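Cellulose biosynthesis protein BcsG (Salmonella typhimurium LT2, PDB 5OLT) is required for cellulose biosynthesis, and its extramembrane domain, the part crystallised here, is a zinc-binding member of the alkaline phosphatase family. Local coordinates at residues S118-R121 with L122-A126; G154-L157 with K158-E162. One frame throughout, in Å; residues are numbered along the deposited sequence.

Contact 1 (S118-R121 with L122-A126); sequences SHTR and LYQPA
His119 and Tyr123 are brought together by different chi1 settings: the imidazole leaves with CG anti to the backbone N (-176°), whereas the phenol lies beside its own backbone N, with CG anti to the carbonyl carbon (-72°). The two rings meet obliquely, their planes at 46°, and His119 NE2 comes within 3.5 Å of Tyr123 CE2. Next to this contact the carbonyl oxygen of His119 sits at the edge of the phenol, in the ring plane, 3.5 Å from Tyr123 CD2. The phenol's far end is held from elsewhere, its hydroxyl probably hydrogen-bonded to Glu159. Ser118 N-caps this short, weakly bonded helical turn: its OG accepts from Arg121 N at 3.3 Å, while its carbonyl oxygen receives Leu122 N, which also donates weakly to His119 O. The bonds after it are i to i+3, with Tyr123 N donating to Thr120 O (3.1 Å) and Gln124 N to Arg121 O (3.3 Å). On the exposed side Thr120 and Gln124 run side by side in the same direction, Thr120 CG2 lying 3.7 Å from Gln124 NE2. Leu122, by contrast, is buried against Ile107 and Arg108 of helix 102-110. A water lies 2.7 Å from Arg121 O and also within hydrogen-bonding distance of Pro125 O, linking turn and loop, though it has more acceptors nearby than protons to give.

Contact 2 (G154-L157 with K158-E162); sequences GGFL and KEVRE
Phe156 and Val160, one helical turn apart, make an apolar CH-pi contact: Val160 CG2 lies over one face of the phenyl ring, 4.0 Å from the centroid and offset toward the rim at CE2 and CZ. Phe156 also touches the zinc ligand Ser102, which places the N-terminal end of helix 156-162 beside the metal site. On another side of the helix the isobutyl group of Leu157 covers a face of the Arg161 guanidinium. With CG anti to the backbone N (chi1 179°), the Leu157 side chain crosses that of Arg161 obliquely, placing CD1 over the centre of the planar group, 4.0 Å from Arg161 CZ.

The backbone bonds are those of a regular alpha-helix beginning after the N-cap residue Gly155. Glu159 N donates to Gly155 O (2.9 Å), Val160 N to Phe156 O and Arg161 N to Leu157 O. Gly154 and Gly155 both have positive phi.

Polar ends find partners beyond the helix, Glu159 at Tyr123. Arg161 gives one face of its guanidinium to an apolar neighbour while NE and NH2 are hydrogen-bonded elsewhere, NH2 to Ser168 O, a division that suits a cation in a partly buried setting.

Contact 1 lies at the surface and contact 2 is partly buried, their centres about 14 Å apart. Both turns rest on helix 102-110, which carries the zinc ligand Ser102: Leu122 and Tyr123 touch it from contact 1, and Phe156, Glu159 and Val160 from contact 2. Contact 2 also packs on strand 142-147, at one margin of the central mixed sheet. The 118-126 turn is short, weakly bonded and associated with a water, whereas 156-162 is a regular helix with apolar cover on its inner side. They meet where Tyr123 OH approaches Glu159 OE1 at 3.1 Å.

Contact 1 (S118-R121 with L122-A126)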
loop_
_atom_site.group_PDB
_atom_site.type_symbol
_atom_site.label_atom_id
_atom_site.label_comp_id
_atom_site.label_asym_id
_atom_site.label_seq_id
_atom_site.Cartn_x
_atom_site.Cartn_y
_atom_site.Cartn_z
ATOM N N SER A 118 5.987 -11.724 -10.066
ATOM C CA SER A 118 5.280 -11.530 -11.338
ATOM C C SER A 118 3.782 -11.644 -11.132
ATOM O O SER A 118 3.311 -12.209 -10.127
ATOM C CB SER A 118 5.752 -12.574 -12.368
ATOM O OG SER A 118 5.356 -13.867 -11.913
ATOM N N HIS A 119 3.026 -11.112 -12.097
ATOM C CA HIS A 119 1.601 -11.225 -12.030
ATOM C C HIS A 119 1.127 -12.700 -11.941
ATOM O O HIS A 119 0.237 -13.003 -11.147
ATOM C CB HIS A 119 0.958 -10.498 -13.209
ATOM C CG HIS A 119 -0.525 -10.497 -13.152
ATOM N ND1 HIS A 119 -1.245 -9.533 -12.478
ATOM C CD2 HIS A 119 -1.432 -11.357 -13.666
ATOM C CE1 HIS A 119 -2.540 -9.777 -12.612
ATOM N NE2 HIS A 119 -2.679 -10.888 -13.329
ATOM N N THR A 120 1.741 -13.558 -12.762
ATOM C CA THR A 120 1.441 -14.992 -12.769
ATOM C C THR A 120 1.531 -15.565 -11.340
ATOM O O THR A 120 0.586 -16.232 -10.883
ATOM C CB THR A 120 2.375 -15.770 -13.730
ATOM O OG1 THR A 120 2.320 -15.200 -15.048
ATOM C CG2 THR A 120 1.966 -17.238 -13.817
ATOM N N ARG A 121 2.641 -15.257 -10.655
ATOM C CA ARG A 121 2.952 -15.790 -9.311
ATOM C C ARG A 121 1.925 -15.290 -8.273
ATOM O O ARG A 121 1.662 -15.959 -7.238
ATOM C CB ARG A 121 4.388 -15.439 -8.900
ATOM C CG ARG A 121 5.545 -16.367 -9.245
ATOM C CD ARG A 121 6.462 -16.620 -7.989
ATOM N NE ARG A 121 7.352 -15.483 -7.589
ATOM C CZ ARG A 121 7.563 -14.995 -6.356
ATOM N NH1 ARG A 121 6.973 -15.532 -5.271
ATOM N NH2 ARG A 121 8.420 -13.954 -6.179
ATOM N N LEU A 122 1.304 -14.138 -8.522
ATOM C CA LEU A 122 0.233 -13.675 -7.585
ATOM C C LEU A 122 -0.936 -14.591 -7.406
ATOM O O LEU A 122 -1.641 -14.532 -6.380
ATOM C CB LEU A 122 -0.436 -12.379 -8.041
ATOM C CG LEU A 122 0.238 -11.112 -7.743
ATOM C CD1 LEU A 122 -0.662 -9.987 -8.238
ATOM C CD2 LEU A 122 0.628 -10.958 -6.281
ATOM N N TYR A 123 -1.210 -15.384 -8.451
ATOM C CA TYR A 123 -2.403 -16.192 -8.481
ATOM C C TYR A 123 -2.155 -17.667 -8.121
ATOM O O TYR A 123 -3.029 -18.511 -8.297
ATOM C CB TYR A 123 -3.165 -15.977 -9.807
ATOM C CG TYR A 123 -3.788 -14.612 -9.789
ATOM C CD1 TYR A 123 -5.059 -14.417 -9.220
ATOM C CD2 TYR A 123 -3.102 -13.486 -10.281
ATOM C CE1 TYR A 123 -5.615 -13.144 -9.137
ATOM C CE2 TYR A 123 -3.658 -12.229 -10.196
ATOM C CZ TYR A 123 -4.908 -12.056 -9.649
ATOM O OH TYR A 123 -5.478 -10.795 -9.569
ATOM N N GLN A 124 -0.949 -17.936 -7.617
ATOM C CA GLN A 124 -0.543 -19.226 -7.118
ATOM C C GLN A 124 -0.246 -19.022 -5.638
ATOM O O GLN A 124 0.075 -17.912 -5.235
ATOM C CB GLN A 124 0.689 -19.716 -7.906
ATOM C CG GLN A 124 0.402 -19.811 -9.422
ATOM C CD GLN A 124 1.608 -19.833 -10.366
ATOM O OE1 GLN A 124 2.760 -19.582 -9.984
ATOM N NE2 GLN A 124 1.326 -20.125 -11.644
ATOM N N PRO A 125 -0.370 -20.070 -4.805
ATOM C CA PRO A 125 -0.048 -19.910 -3.377
ATOM C C PRO A 125 1.385 -19.434 -3.199
ATOM O O PRO A 125 2.281 -19.802 -3.994
ATOM C CB PRO A 125 -0.177 -21.322 -2.843
ATOM C CG PRO A 125 -1.196 -21.953 -3.731
ATOM C CD PRO A 125 -1.008 -21.364 -5.095
ATOM N N ALA A 126 1.576 -18.552 -2.229
ATOM C CA ALA A 126 2.880 -18.102 -1.841
ATOM C C ALA A 126 3.340 -18.826 -0.577
ATOM O O ALA A 126 2.567 -19.490 0.100
ATOM C CB ALA A 126 2.879 -16.585 -1.619
HETATM O O HOH W 1 3.185 -17.631 -5.854
#

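Contact 2 (G154-L157 with K158-E162)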
loop_
_atom_site.group_PDB
_atom_site.type_symbol
_atom_site.label_atom_id
_atom_site.label_comp_id
_atom_site.label_asym_id
_atom_site.label_seq_id
_atom_site.Cartn_x
_atom_site.Cartn_y
_atom_site.Cartn_z
ATOM N N GLY A 154 -16.198 -7.589 -9.430
ATOM C CA GLY A 154 -14.896 -8.115 -9.852
ATOM C C GLY A 154 -14.427 -9.312 -9.051
ATOM O O GLY A 154 -13.263 -9.721 -9.168
ATOM N N GLY A 155 -15.300 -9.861 -8.204
ATOM C CA GLY A 155 -14.916 -10.970 -7.323
ATOM C C GLY A 155 -13.835 -10.522 -6.358
ATOM O O GLY A 155 -13.005 -11.328 -5.940
ATOM N N PHE A 156 -13.866 -9.231 -5.990
ATOM C CA PHE A 156 -12.778 -8.674 -5.169
ATOM C C PHE A 156 -12.643 -9.363 -3.817
ATOM O O PHE A 156 -11.546 -9.756 -3.432
ATOM C CB PHE A 156 -12.990 -7.177 -4.973
ATOM C CG PHE A 156 -11.913 -6.520 -4.140
ATOM C CD1 PHE A 156 -10.650 -6.250 -4.689
ATOM C CD2 PHE A 156 -12.155 -6.186 -2.812
ATOM C CE1 PHE A 156 -9.642 -5.661 -3.915
ATOM C CE2 PHE A 156 -11.157 -5.580 -2.044
ATOM C CZ PHE A 156 -9.904 -5.328 -2.594
ATOM N N LEU A 157 -13.753 -9.516 -3.099
ATOM C CA LEU A 157 -13.698 -10.188 -1.802
ATOM C C LEU A 157 -13.183 -11.632 -1.956
ATOM O O LEU A 157 -12.380 -12.089 -1.158
ATOM C CB LEU A 157 -15.070 -10.164 -1.115
ATOM C CG LEU A 157 -15.193 -10.856 0.262
ATOM C CD1 LEU A 157 -14.189 -10.287 1.261
ATOM C CD2 LEU A 157 -16.629 -10.716 0.783
ATOM N N LYS A 158 -13.634 -12.325 -2.995
ATOM C CA LYS A 158 -13.112 -13.694 -3.242
ATOM C C LYS A 158 -11.588 -13.686 -3.468
ATOM O O LYS A 158 -10.896 -14.547 -2.934
ATOM C CB LYS A 158 -13.862 -14.350 -4.391
ATOM C CG LYS A 158 -15.276 -14.770 -4.015
ATOM C CD LYS A 158 -16.003 -15.385 -5.207
ATOM C CE LYS A 158 -17.413 -15.820 -4.830
ATOM N NZ LYS A 158 -18.205 -16.165 -6.044
ATOM N N GLU A 159 -11.061 -12.707 -4.229
ATOM C CA GLU A 159 -9.615 -12.612 -4.447
ATOM C C GLU A 159 -8.871 -12.335 -3.139
ATOM O O GLU A 159 -7.827 -12.966 -2.862
ATOM C CB GLU A 159 -9.255 -11.556 -5.518
ATOM C CG GLU A 159 -9.808 -11.866 -6.909
ATOM C CD GLU A 159 -8.941 -11.342 -8.041
ATOM O OE1 GLU A 159 -7.944 -10.658 -7.773
ATOM O OE2 GLU A 159 -9.246 -11.625 -9.218
ATOM N N VAL A 160 -9.408 -11.432 -2.318
ATOM C CA VAL A 160 -8.799 -11.138 -1.007
ATOM C C VAL A 160 -8.722 -12.399 -0.132
ATOM O O VAL A 160 -7.695 -12.619 0.541
ATOM C CB VAL A 160 -9.594 -9.998 -0.304
ATOM C CG1 VAL A 160 -9.285 -9.893 1.184
ATOM C CG2 VAL A 160 -9.327 -8.672 -1.004
ATOM N N ARG A 161 -9.796 -13.207 -0.131
ATOM C CA ARG A 161 -9.815 -14.464 0.638
ATOM C C ARG A 161 -8.882 -15.530 0.041
ATOM O O ARG A 161 -8.031 -16.084 0.762
ATOM C CB ARG A 161 -11.246 -15.014 0.735
ATOM C CG ARG A 161 -12.183 -14.094 1.489
ATOM C CD ARG A 161 -13.304 -14.888 2.134
ATOM N NE ARG A 161 -13.920 -14.083 3.181
ATOM C CZ ARG A 161 -15.172 -13.647 3.182
ATOM N NH1 ARG A 161 -16.004 -13.945 2.184
ATOM N NH2 ARG A 161 -15.592 -12.906 4.208
ATOM N N GLU A 162 -9.008 -15.770 -1.267
ATOM C CA GLU A 162 -8.360 -16.927 -1.904
ATOM C C GLU A 162 -6.897 -16.725 -2.209
ATOM O O GLU A 162 -6.071 -17.621 -2.008
ATOM C CB GLU A 162 -9.100 -17.322 -3.189
ATOM C CG GLU A 162 -10.506 -17.863 -2.939
ATOM C CD GLU A 162 -11.220 -18.321 -4.212
ATOM O OE1 GLU A 162 -10.706 -18.107 -5.341
ATOM O OE2 GLU A 162 -12.317 -18.903 -4.081
#